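Long-range contacts in probable chitinase A (Chromobacterium violaceum, PDB 4TX8), which probably hydrolyses chitin as a family 18 endochitinase and carries a family 5/12 module that probably binds the polysaccharide: residues 102-107 and 249-254; 116-121 and 399-404; 284-289 and 342-347. All coordinates share one frame; numbering follows the deposited sequence.

Contact 1 of 3, residues 102-107 and 249-254; sequences VPFAKH and NFYLSM
Phe104 takes the sterically tight first torsion, with CG between its backbone N and carbonyl carbon (chi1 63°), and this lifts its ring toward Tyr251; there CG lies opposite the backbone N (chi1 -180°) and the phenol reaches out to meet the ring. The two make a T-shaped pair, with centroids 5.2 Å apart and planes at 72°. Tyr251 supplies the edge and Phe104 the face. Tyr251 CE2 sits over the middle of the Phe104 ring, nearly equidistant from its six carbons, with Phe104 CZ at 3.9 Å. At the end of the phenol, Tyr251 OH is 4.1 Å from Phe104 CE2. The phenylalanine ring is also met at its edge, in its plane, by the carbonyl of its own segment: Val102 O lies 3.1 Å from Phe104 CD1.

Val102 makes the second half of the contact, its two methyls set against the backbone just before strand 251-254. CG2 reaches Phe250 O at 3.1 Å, and CG1 comes to 3.4 Å from Asn249 O. The CB atoms of Asn249 and Phe250 point away from the loop, so the valine methyls meet the two carbonyl oxygens. The segments exchange no hydrogen bonds; the contact rests on the ring pair and on the methyls against the main chain.

In the family 18 (β/α)8 barrel, the loop before strand 108-114 lies at the N-terminal end, where Phe104 meets the start of strand 251-254. Phe104 also lies against Lys176 and makes a cation-pi contact with Arg392. Tyr251 is on the interior side, touching Val178 of strand 176-182 and Val288 of strand 288-292, while Phe250 and Leu252 face helix 230-246, Phe250 on Leu242 and Lys243, Leu252 on Val239.

Contact 2 of 3, residues 116-121 and 399-404; sequences FANPSG and INWDRR
Trp401 presents one indole face to Ser120, whose CB stands almost centrally above the six-membered ring, 3.5 Å from its centroid and 9° off the normal, a CH-pi contact. The backbone of the turn follows the same ring: Ser120 N comes to 3.4 Å from Trp401 CH2. Pro119 CB meets CH2 too, while the Asn118 amide approaches the pyrrole side obliquely, its ND2 3.7 Å from Trp401 NE1. Among the other neighbours of the indole is the His114 ring, at a steep angle.

The serine is held over the ring by Asn118, whose OD1 accepts two bonds. One comes from Ser120 N at 2.8 Å, above the carbonyl plane, closing an Asx turn; the other comes from Ser120 OG at 2.6 Å, in that plane. With OG between the backbone N and carbonyl carbon (chi1 76°), the hydroxyl is swung back toward the amide. Residues 118-121 form a type I beta turn in the loop that follows strand 108-114 of the (β/α)8 barrel, and helix 399-404 comes just after strand 393-397. These strands are parallel neighbours, so the contact joins the segments that leave their C-terminal ends.

Arg404 grips the turn at its main chain: NE donates to Ser120 O, 3.0 Å away, with the N-H bent to 138° and the oxygen tilted out of the guanidinium plane. Bends at chi2 and chi3 fold the arginine chain around this carbonyl. Arg404 NH1 bonds Pro64 O and Trp71 O, and its carbonyl accepts from Tyr48 OH, all three residues in the range of the family 5/12 module, so the arginine probably links that module to the barrel. A water bridges Ser120 OG (2.9 Å) and Asn400 ND2, and Asn400 OD1 accepts from His114 N.

Contact 3 of 3, residues 284-289 and 342-347; sequences DDLSVI and PDQVAF
Ile289 and Val345 form a parallel bridge between strands 288-292 and 345-350, neighbours in the (β/α)8 barrel of this family 18 enzyme. Ile289 bonds on both sides of its partner: its N donates to Gln344 O at 2.7 Å, and its O accepts from Ala346 N at 3.0 Å. Val288 CA, 3.2 Å from Gln344 O, adds a CA-H...O contact.

The side chains of the first shell divide between two faces. Val288 CG2 meets Ala346 CB at 3.7 Å on the face where Val288 also touches Ser253. On the other face the CG2 methyls of Ile289 and Val345 are loosely in contact, that of Ile289 coming closer to Gln344 O, and Val345 packs outward on Leu323 and Ile324 of helix 313-325.

Before the bridge in sequence, Gln344 extends the pairing with its side chain. Its chain runs straight beyond CG (chi2 178°) to carry NE2 to Leu286 O, 2.9 Å away; the N-H points almost exactly at the oxygen (176°), which lies in the plane of the amide. The same NE2 donates to Arg283 O and OE1 accepts from Arg341 N, so three backbone groups fix the rotation of the amide.

Farther out, Asp343 forms a salt bridge with Arg341, and its O accepts from Arg392 NE. A water lies between the segments, 2.8 Å from Asp343 OD1 and 2.7 Å from Ser287 O. That Ser287 carbonyl also faces the CA-H of Gln344, whose CA stands 3.6 Å from Ser287 O.

How the contacts relate
Contacts 1 and 3 adjoin on one side of the barrel, their centres 8 Å apart. Strands 251-254 and 288-292 pair there, probably through bonds from Ser287 N to Leu252 O (2.8 Å) and from Met254 N to Val288 O (3.2 Å), and Arg392 is a common neighbour. The calcium bound by Asp218, Glu220 and Ala255 lies about 9 Å from the Ile289 side chain. Asp218 and Glu220 fall in a DxxDxDxE sequence, as in the catalytic motif of family 18, so the calcium probably marks the active-site end of the barrel. Contact 2 is across the chain's centre, 25 and 26 Å from contacts 1 and 3 between centres; its Trp401 side chain is about 8 Å from the magnesium.

Contact 1 of 3, residues 102-107 and 249-254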
loop_
_atom_site.group_PDB
_atom_site.type_symbol
_atom_site.label_atom_id
_atom_site.label_comp_id
_atom_site.label_asym_id
_atom_site.label_seq_id
_atom_site.Cartn_x
_atom_site.Cartn_y
_atom_site.Cartn_z
ATOM N N VAL A 102 2.527 -1.762 17.472
ATOM C CA VAL A 102 1.442 -0.807 17.642
ATOM C C VAL A 102 0.116 -1.500 17.340
ATOM O O VAL A 102 0.019 -2.254 16.373
ATOM C CB VAL A 102 1.625 0.405 16.711
ATOM C CG1 VAL A 102 0.720 1.552 17.129
ATOM C CG2 VAL A 102 3.077 0.842 16.718
ATOM N N PRO A 103 -0.903 -1.271 18.181
ATOM C CA PRO A 103 -2.205 -1.909 17.957
ATOM C C PRO A 103 -2.954 -1.344 16.751
ATOM O O PRO A 103 -3.257 -0.154 16.722
ATOM C CB PRO A 103 -2.974 -1.607 19.252
ATOM C CG PRO A 103 -1.923 -1.249 20.260
ATOM C CD PRO A 103 -0.847 -0.572 19.475
ATOM N N PHE A 104 -3.236 -2.190 15.765
ATOM C CA PHE A 104 -4.145 -1.819 14.682
ATOM C C PHE A 104 -4.852 -3.079 14.184
ATOM O O PHE A 104 -4.583 -4.167 14.691
ATOM C CB PHE A 104 -3.407 -1.076 13.553
ATOM C CG PHE A 104 -2.339 -1.879 12.855
ATOM C CD1 PHE A 104 -1.133 -2.163 13.478
ATOM C CD2 PHE A 104 -2.527 -2.311 11.550
ATOM C CE1 PHE A 104 -0.150 -2.887 12.825
ATOM C CE2 PHE A 104 -1.547 -3.032 10.887
ATOM C CZ PHE A 104 -0.358 -3.323 11.527
ATOM N N ALA A 105 -5.771 -2.924 13.231
ATOM C CA ALA A 105 -6.668 -4.013 12.825
ATOM C C ALA A 105 -5.929 -5.330 12.609
ATOM O O ALA A 105 -4.993 -5.400 11.810
ATOM C CB ALA A 105 -7.435 -3.626 11.562
ATOM N N LYS A 106 -6.344 -6.358 13.347
ATOM C CA LYS A 106 -5.716 -7.676 13.287
ATOM C C LYS A 106 -5.643 -8.178 11.851
ATOM O O LYS A 106 -4.600 -8.645 11.397
ATOM C CB LYS A 106 -6.481 -8.678 14.158
ATOM C CG LYS A 106 -5.850 -10.062 14.207
ATOM C CD LYS A 106 -6.703 -11.038 15.007
ATOM C CE LYS A 106 -6.044 -12.409 15.094
ATOM N NZ LYS A 106 -6.929 -13.419 15.745
ATOM N N HIS A 107 -6.757 -8.065 11.139
ATOM C CA HIS A 107 -6.786 -8.369 9.719
ATOM C C HIS A 107 -7.106 -7.087 8.968
ATOM O O HIS A 107 -8.265 -6.692 8.846
ATOM C CB HIS A 107 -7.797 -9.474 9.424
ATOM C CG HIS A 107 -7.544 -10.728 10.199
ATOM N ND1 HIS A 107 -8.511 -11.340 10.967
ATOM C CD2 HIS A 107 -6.422 -11.473 10.344
ATOM C CE1 HIS A 107 -8.000 -12.412 11.544
ATOM N NE2 HIS A 107 -6.733 -12.516 11.183
ATOM N N ASN A 249 4.375 4.319 20.028
ATOM C CA ASN A 249 3.191 4.320 19.167
ATOM C C ASN A 249 3.565 4.391 17.689
ATOM O O ASN A 249 2.706 4.273 16.817
ATOM C CB ASN A 249 2.256 5.484 19.503
ATOM C CG ASN A 249 1.610 5.346 20.866
ATOM O OD1 ASN A 249 1.508 4.248 21.418
ATOM N ND2 ASN A 249 1.158 6.467 21.414
ATOM N N PHE A 250 4.851 4.591 17.418
ATOM C CA PHE A 250 5.344 4.768 16.054
ATOM C C PHE A 250 4.991 3.597 15.141
ATOM O O PHE A 250 5.398 2.463 15.381
ATOM C CB PHE A 250 6.859 4.972 16.070
ATOM C CG PHE A 250 7.441 5.336 14.733
ATOM C CD1 PHE A 250 7.303 6.620 14.228
ATOM C CD2 PHE A 250 8.141 4.403 13.989
ATOM C CE1 PHE A 250 7.842 6.963 13.005
ATOM C CE2 PHE A 250 8.686 4.742 12.761
ATOM C CZ PHE A 250 8.534 6.025 12.270
ATOM N N TYR A 251 4.231 3.888 14.090
ATOM C CA TYR A 251 3.859 2.892 13.091
ATOM C C TYR A 251 4.908 2.863 11.985
ATOM O O TYR A 251 5.335 3.910 11.496
ATOM C CB TYR A 251 2.470 3.208 12.524
ATOM C CG TYR A 251 1.936 2.257 11.466
ATOM C CD1 TYR A 251 2.330 2.370 10.138
ATOM C CD2 TYR A 251 1.005 1.273 11.789
ATOM C CE1 TYR A 251 1.830 1.519 9.163
ATOM C CE2 TYR A 251 0.497 0.417 10.821
ATOM C CZ TYR A 251 0.914 0.546 9.510
ATOM O OH TYR A 251 0.417 -0.295 8.539
ATOM N N LEU A 252 5.333 1.664 11.600
ATOM C CA LEU A 252 6.314 1.520 10.531
ATOM C C LEU A 252 5.895 0.446 9.539
ATOM O O LEU A 252 5.744 -0.719 9.902
ATOM C CB LEU A 252 7.697 1.187 11.099
ATOM C CG LEU A 252 8.773 0.849 10.061
ATOM C CD1 LEU A 252 9.041 2.034 9.135
ATOM C CD2 LEU A 252 10.057 0.387 10.738
ATOM N N SER A 253 5.709 0.840 8.283
ATOM C CA SER A 253 5.429 -0.132 7.239
ATOM C C SER A 253 6.415 -0.001 6.087
ATOM O O SER A 253 7.045 1.041 5.904
ATOM C CB SER A 253 3.998 0.015 6.721
ATOM O OG SER A 253 3.801 1.271 6.098
ATOM N N MET A 254 6.547 -1.079 5.325
ATOM C CA MET A 254 7.412 -1.107 4.156
ATOM C C MET A 254 6.656 -1.692 2.980
ATOM O O MET A 254 5.919 -2.667 3.132
ATOM C CB MET A 254 8.670 -1.933 4.417
ATOM C CG MET A 254 9.468 -1.514 5.635
ATOM S SD MET A 254 10.780 -2.704 5.957
ATOM C CE MET A 254 11.532 -1.977 7.422
#

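Contact 2 of 3, residues 116-121 and 399-404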
loop_
_atom_site.group_PDB
_atom_site.type_symbol
_atom_site.label_atom_id
_atom_site.label_comp_id
_atom_site.label_asym_id
_atom_site.label_seq_id
_atom_site.Cartn_x
_atom_site.Cartn_y
_atom_site.Cartn_z
ATOM N N PHE A 116 -2.581 13.978 -4.410
ATOM C CA PHE A 116 -2.332 14.552 -5.727
ATOM C C PHE A 116 -3.464 14.202 -6.686
ATOM O O PHE A 116 -4.336 13.394 -6.361
ATOM C CB PHE A 116 -0.992 14.060 -6.293
ATOM C CG PHE A 116 -0.866 12.557 -6.361
ATOM C CD1 PHE A 116 -0.372 11.837 -5.279
ATOM C CD2 PHE A 116 -1.225 11.867 -7.509
ATOM C CE1 PHE A 116 -0.247 10.455 -5.339
ATOM C CE2 PHE A 116 -1.105 10.484 -7.574
ATOM C CZ PHE A 116 -0.614 9.778 -6.489
ATOM N N ALA A 117 -3.445 14.819 -7.865
ATOM C CA ALA A 117 -4.385 14.479 -8.928
ATOM C C ALA A 117 -3.699 13.601 -9.964
ATOM O O ALA A 117 -2.515 13.775 -10.246
ATOM C CB ALA A 117 -4.946 15.746 -9.583
ATOM N N ASN A 118 -4.443 12.655 -10.529
ATOM C CA ASN A 118 -3.902 11.767 -11.551
ATOM C C ASN A 118 -5.085 11.213 -12.369
ATOM O O ASN A 118 -6.208 11.677 -12.172
ATOM C CB ASN A 118 -3.008 10.695 -10.898
ATOM C CG ASN A 118 -3.768 9.471 -10.426
ATOM O OD1 ASN A 118 -4.966 9.518 -10.151
ATOM N ND2 ASN A 118 -3.051 8.360 -10.307
ATOM N N PRO A 119 -4.863 10.258 -13.302
ATOM C CA PRO A 119 -6.053 9.860 -14.071
ATOM C C PRO A 119 -7.213 9.256 -13.259
ATOM O O PRO A 119 -8.288 9.072 -13.814
ATOM C CB PRO A 119 -5.484 8.822 -15.046
ATOM C CG PRO A 119 -4.093 9.245 -15.250
ATOM C CD PRO A 119 -3.649 9.646 -13.877
ATOM N N SER A 120 -7.015 8.972 -11.975
ATOM C CA SER A 120 -8.112 8.500 -11.125
ATOM C C SER A 120 -9.064 9.639 -10.790
ATOM O O SER A 120 -10.178 9.414 -10.313
ATOM C CB SER A 120 -7.585 7.895 -9.824
ATOM O OG SER A 120 -7.175 8.923 -8.930
ATOM N N GLY A 121 -8.611 10.863 -11.038
ATOM C CA GLY A 121 -9.341 12.046 -10.633
ATOM C C GLY A 121 -8.525 12.840 -9.631
ATOM O O GLY A 121 -7.393 12.471 -9.302
ATOM N N ILE A 399 -6.505 3.544 -2.626
ATOM C CA ILE A 399 -7.807 3.992 -2.146
ATOM C C ILE A 399 -8.540 4.796 -3.226
ATOM O O ILE A 399 -9.732 4.589 -3.468
ATOM C CB ILE A 399 -7.660 4.839 -0.862
ATOM C CG1 ILE A 399 -7.091 3.975 0.270
ATOM C CG2 ILE A 399 -8.991 5.462 -0.465
ATOM C CD1 ILE A 399 -7.030 4.673 1.613
ATOM N N ASN A 400 -7.819 5.693 -3.892
ATOM C CA ASN A 400 -8.412 6.532 -4.931
ATOM C C ASN A 400 -8.872 5.749 -6.156
ATOM O O ASN A 400 -9.960 5.995 -6.676
ATOM C CB ASN A 400 -7.428 7.616 -5.358
ATOM C CG ASN A 400 -7.222 8.662 -4.283
ATOM O OD1 ASN A 400 -6.808 8.344 -3.169
ATOM N ND2 ASN A 400 -7.511 9.917 -4.611
ATOM N N TRP A 401 -8.050 4.816 -6.626
ATOM C CA TRP A 401 -8.449 4.010 -7.771
ATOM C C TRP A 401 -9.625 3.116 -7.403
ATOM O O TRP A 401 -10.530 2.911 -8.212
ATOM C CB TRP A 401 -7.281 3.178 -8.305
ATOM C CG TRP A 401 -6.436 3.943 -9.269
ATOM C CD1 TRP A 401 -5.133 4.309 -9.111
ATOM C CD2 TRP A 401 -6.849 4.464 -10.540
ATOM N NE1 TRP A 401 -4.702 5.014 -10.211
ATOM C CE2 TRP A 401 -5.738 5.125 -11.102
ATOM C CE3 TRP A 401 -8.048 4.430 -11.259
ATOM C CZ2 TRP A 401 -5.792 5.749 -12.346
ATOM C CZ3 TRP A 401 -8.099 5.053 -12.499
ATOM C CH2 TRP A 401 -6.978 5.700 -13.029
ATOM N N ASP A 402 -9.621 2.601 -6.176
ATOM C CA ASP A 402 -10.733 1.782 -5.706
ATOM C C ASP A 402 -12.025 2.593 -5.655
ATOM O O ASP A 402 -13.086 2.117 -6.056
ATOM C CB ASP A 402 -10.430 1.189 -4.329
ATOM C CG ASP A 402 -11.643 0.525 -3.707
ATOM O OD1 ASP A 402 -11.998 -0.591 -4.142
ATOM O OD2 ASP A 402 -12.248 1.124 -2.793
ATOM N N ARG A 403 -11.921 3.824 -5.164
ATOM C CA ARG A 403 -13.058 4.736 -5.091
ATOM C C ARG A 403 -13.595 5.070 -6.481
ATOM O O ARG A 403 -14.805 5.026 -6.722
ATOM C CB ARG A 403 -12.654 6.019 -4.356
ATOM C CG ARG A 403 -13.703 7.126 -4.332
ATOM C CD ARG A 403 -13.163 8.318 -3.542
ATOM N NE ARG A 403 -14.033 9.491 -3.574
ATOM C CZ ARG A 403 -13.890 10.508 -4.420
ATOM N NH1 ARG A 403 -12.916 10.495 -5.321
ATOM N NH2 ARG A 403 -14.723 11.537 -4.367
ATOM N N ARG A 404 -12.685 5.399 -7.392
ATOM C CA ARG A 404 -13.050 5.743 -8.761
ATOM C C ARG A 404 -13.741 4.567 -9.453
ATOM O O ARG A 404 -14.677 4.755 -10.231
ATOM C CB ARG A 404 -11.805 6.179 -9.542
ATOM C CG ARG A 404 -12.014 6.410 -11.034
ATOM C CD ARG A 404 -13.165 7.366 -11.321
ATOM N NE ARG A 404 -13.031 8.654 -10.645
ATOM C CZ ARG A 404 -13.919 9.638 -10.752
ATOM N NH1 ARG A 404 -14.999 9.478 -11.509
ATOM N NH2 ARG A 404 -13.730 10.783 -10.108
HETATM O O HOH W 1 -8.995 10.456 -7.209
#

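Contact 3 of 3, residues 284-289 and 342-347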
loop_
_atom_site.group_PDB
_atom_site.type_symbol
_atom_site.label_atom_id
_atom_site.label_comp_id
_atom_site.label_asym_id
_atom_site.label_seq_id
_atom_site.Cartn_x
_atom_site.Cartn_y
_atom_site.Cartn_z
ATOM N N ASP A 284 12.294 -5.464 14.793
ATOM C CA ASP A 284 11.657 -5.236 16.088
ATOM C C ASP A 284 10.675 -4.070 16.026
ATOM O O ASP A 284 9.777 -3.957 16.861
ATOM C CB ASP A 284 12.705 -4.971 17.172
ATOM C CG ASP A 284 13.563 -6.188 17.466
ATOM O OD1 ASP A 284 13.057 -7.322 17.333
ATOM O OD2 ASP A 284 14.745 -6.009 17.831
ATOM N N ASP A 285 10.846 -3.209 15.030
ATOM C CA ASP A 285 10.039 -1.999 14.914
ATOM C C ASP A 285 8.990 -2.089 13.811
ATOM O O ASP A 285 8.080 -1.264 13.746
ATOM C CB ASP A 285 10.946 -0.795 14.665
ATOM C CG ASP A 285 11.921 -0.563 15.798
ATOM O OD1 ASP A 285 11.468 -0.503 16.958
ATOM O OD2 ASP A 285 13.137 -0.456 15.531
ATOM N N LEU A 286 9.124 -3.088 12.946
ATOM C CA LEU A 286 8.252 -3.222 11.783
ATOM C C LEU A 286 6.819 -3.593 12.164
ATOM O O LEU A 286 6.582 -4.650 12.748
ATOM C CB LEU A 286 8.827 -4.267 10.823
ATOM C CG LEU A 286 8.030 -4.594 9.559
ATOM C CD1 LEU A 286 7.878 -3.366 8.676
ATOM C CD2 LEU A 286 8.701 -5.727 8.800
ATOM N N SER A 287 5.867 -2.721 11.834
ATOM C CA SER A 287 4.456 -3.004 12.087
ATOM C C SER A 287 3.913 -3.981 11.049
ATOM O O SER A 287 3.265 -4.972 11.394
ATOM C CB SER A 287 3.625 -1.718 12.078
ATOM O OG SER A 287 4.198 -0.723 12.905
ATOM N N VAL A 288 4.169 -3.692 9.774
ATOM C CA VAL A 288 3.789 -4.605 8.701
ATOM C C VAL A 288 4.613 -4.350 7.442
ATOM O O VAL A 288 4.869 -3.207 7.073
ATOM C CB VAL A 288 2.273 -4.499 8.358
ATOM C CG1 VAL A 288 1.895 -3.078 7.962
ATOM C CG2 VAL A 288 1.893 -5.484 7.255
ATOM N N ILE A 289 5.062 -5.419 6.798
ATOM C CA ILE A 289 5.618 -5.283 5.463
ATOM C C ILE A 289 4.639 -5.883 4.468
ATOM O O ILE A 289 4.200 -7.023 4.617
ATOM C CB ILE A 289 7.004 -5.951 5.319
ATOM C CG1 ILE A 289 7.464 -5.883 3.860
ATOM C CG2 ILE A 289 6.982 -7.394 5.823
ATOM C CD1 ILE A 289 8.875 -6.370 3.633
ATOM N N PRO A 342 3.700 -13.534 11.626
ATOM C CA PRO A 342 2.577 -13.380 10.694
ATOM C C PRO A 342 1.886 -12.021 10.810
ATOM O O PRO A 342 1.430 -11.495 9.795
ATOM C CB PRO A 342 1.631 -14.509 11.102
ATOM C CG PRO A 342 2.539 -15.559 11.673
ATOM C CD PRO A 342 3.630 -14.801 12.377
ATOM N N ASP A 343 1.826 -11.450 12.011
ATOM C CA ASP A 343 1.169 -10.156 12.191
ATOM C C ASP A 343 1.972 -9.012 11.570
ATOM O O ASP A 343 1.498 -7.876 11.517
ATOM C CB ASP A 343 0.918 -9.870 13.678
ATOM C CG ASP A 343 2.202 -9.748 14.485
ATOM O OD1 ASP A 343 2.872 -8.695 14.400
ATOM O OD2 ASP A 343 2.531 -10.697 15.225
ATOM N N GLN A 344 3.180 -9.314 11.100
ATOM C CA GLN A 344 4.042 -8.314 10.470
ATOM C C GLN A 344 4.022 -8.409 8.951
ATOM O O GLN A 344 4.738 -7.676 8.267
ATOM C CB GLN A 344 5.486 -8.464 10.945
ATOM C CG GLN A 344 5.735 -8.096 12.390
ATOM C CD GLN A 344 7.181 -8.322 12.779
ATOM O OE1 GLN A 344 7.639 -9.461 12.867
ATOM N NE2 GLN A 344 7.916 -7.236 12.994
ATOM N N VAL A 345 3.219 -9.325 8.421
ATOM C CA VAL A 345 3.258 -9.604 6.992
ATOM C C VAL A 345 1.887 -9.471 6.334
ATOM O O VAL A 345 0.884 -9.991 6.828
ATOM C CB VAL A 345 3.819 -11.018 6.719
ATOM C CG1 VAL A 345 3.911 -11.282 5.222
ATOM C CG2 VAL A 345 5.190 -11.182 7.371
ATOM N N ALA A 346 1.862 -8.757 5.214
ATOM C CA ALA A 346 0.678 -8.632 4.381
ATOM C C ALA A 346 1.130 -8.701 2.926
ATOM O O ALA A 346 2.330 -8.672 2.656
ATOM C CB ALA A 346 -0.054 -7.329 4.672
ATOM N N PHE A 347 0.197 -8.807 1.985
ATOM C CA PHE A 347 0.600 -8.763 0.583
ATOM C C PHE A 347 -0.040 -7.596 -0.170
ATOM O O PHE A 347 -1.200 -7.250 0.055
ATOM C CB PHE A 347 0.304 -10.097 -0.123
ATOM C CG PHE A 347 -1.124 -10.574 -0.019
ATOM C CD1 PHE A 347 -2.111 -10.056 -0.845
ATOM C CD2 PHE A 347 -1.460 -11.597 0.856
ATOM C CE1 PHE A 347 -3.416 -10.518 -0.771
ATOM C CE2 PHE A 347 -2.764 -12.066 0.935
ATOM C CZ PHE A 347 -3.743 -11.524 0.121
HETATM O O HOH W 2 2.487 -6.026 13.757
#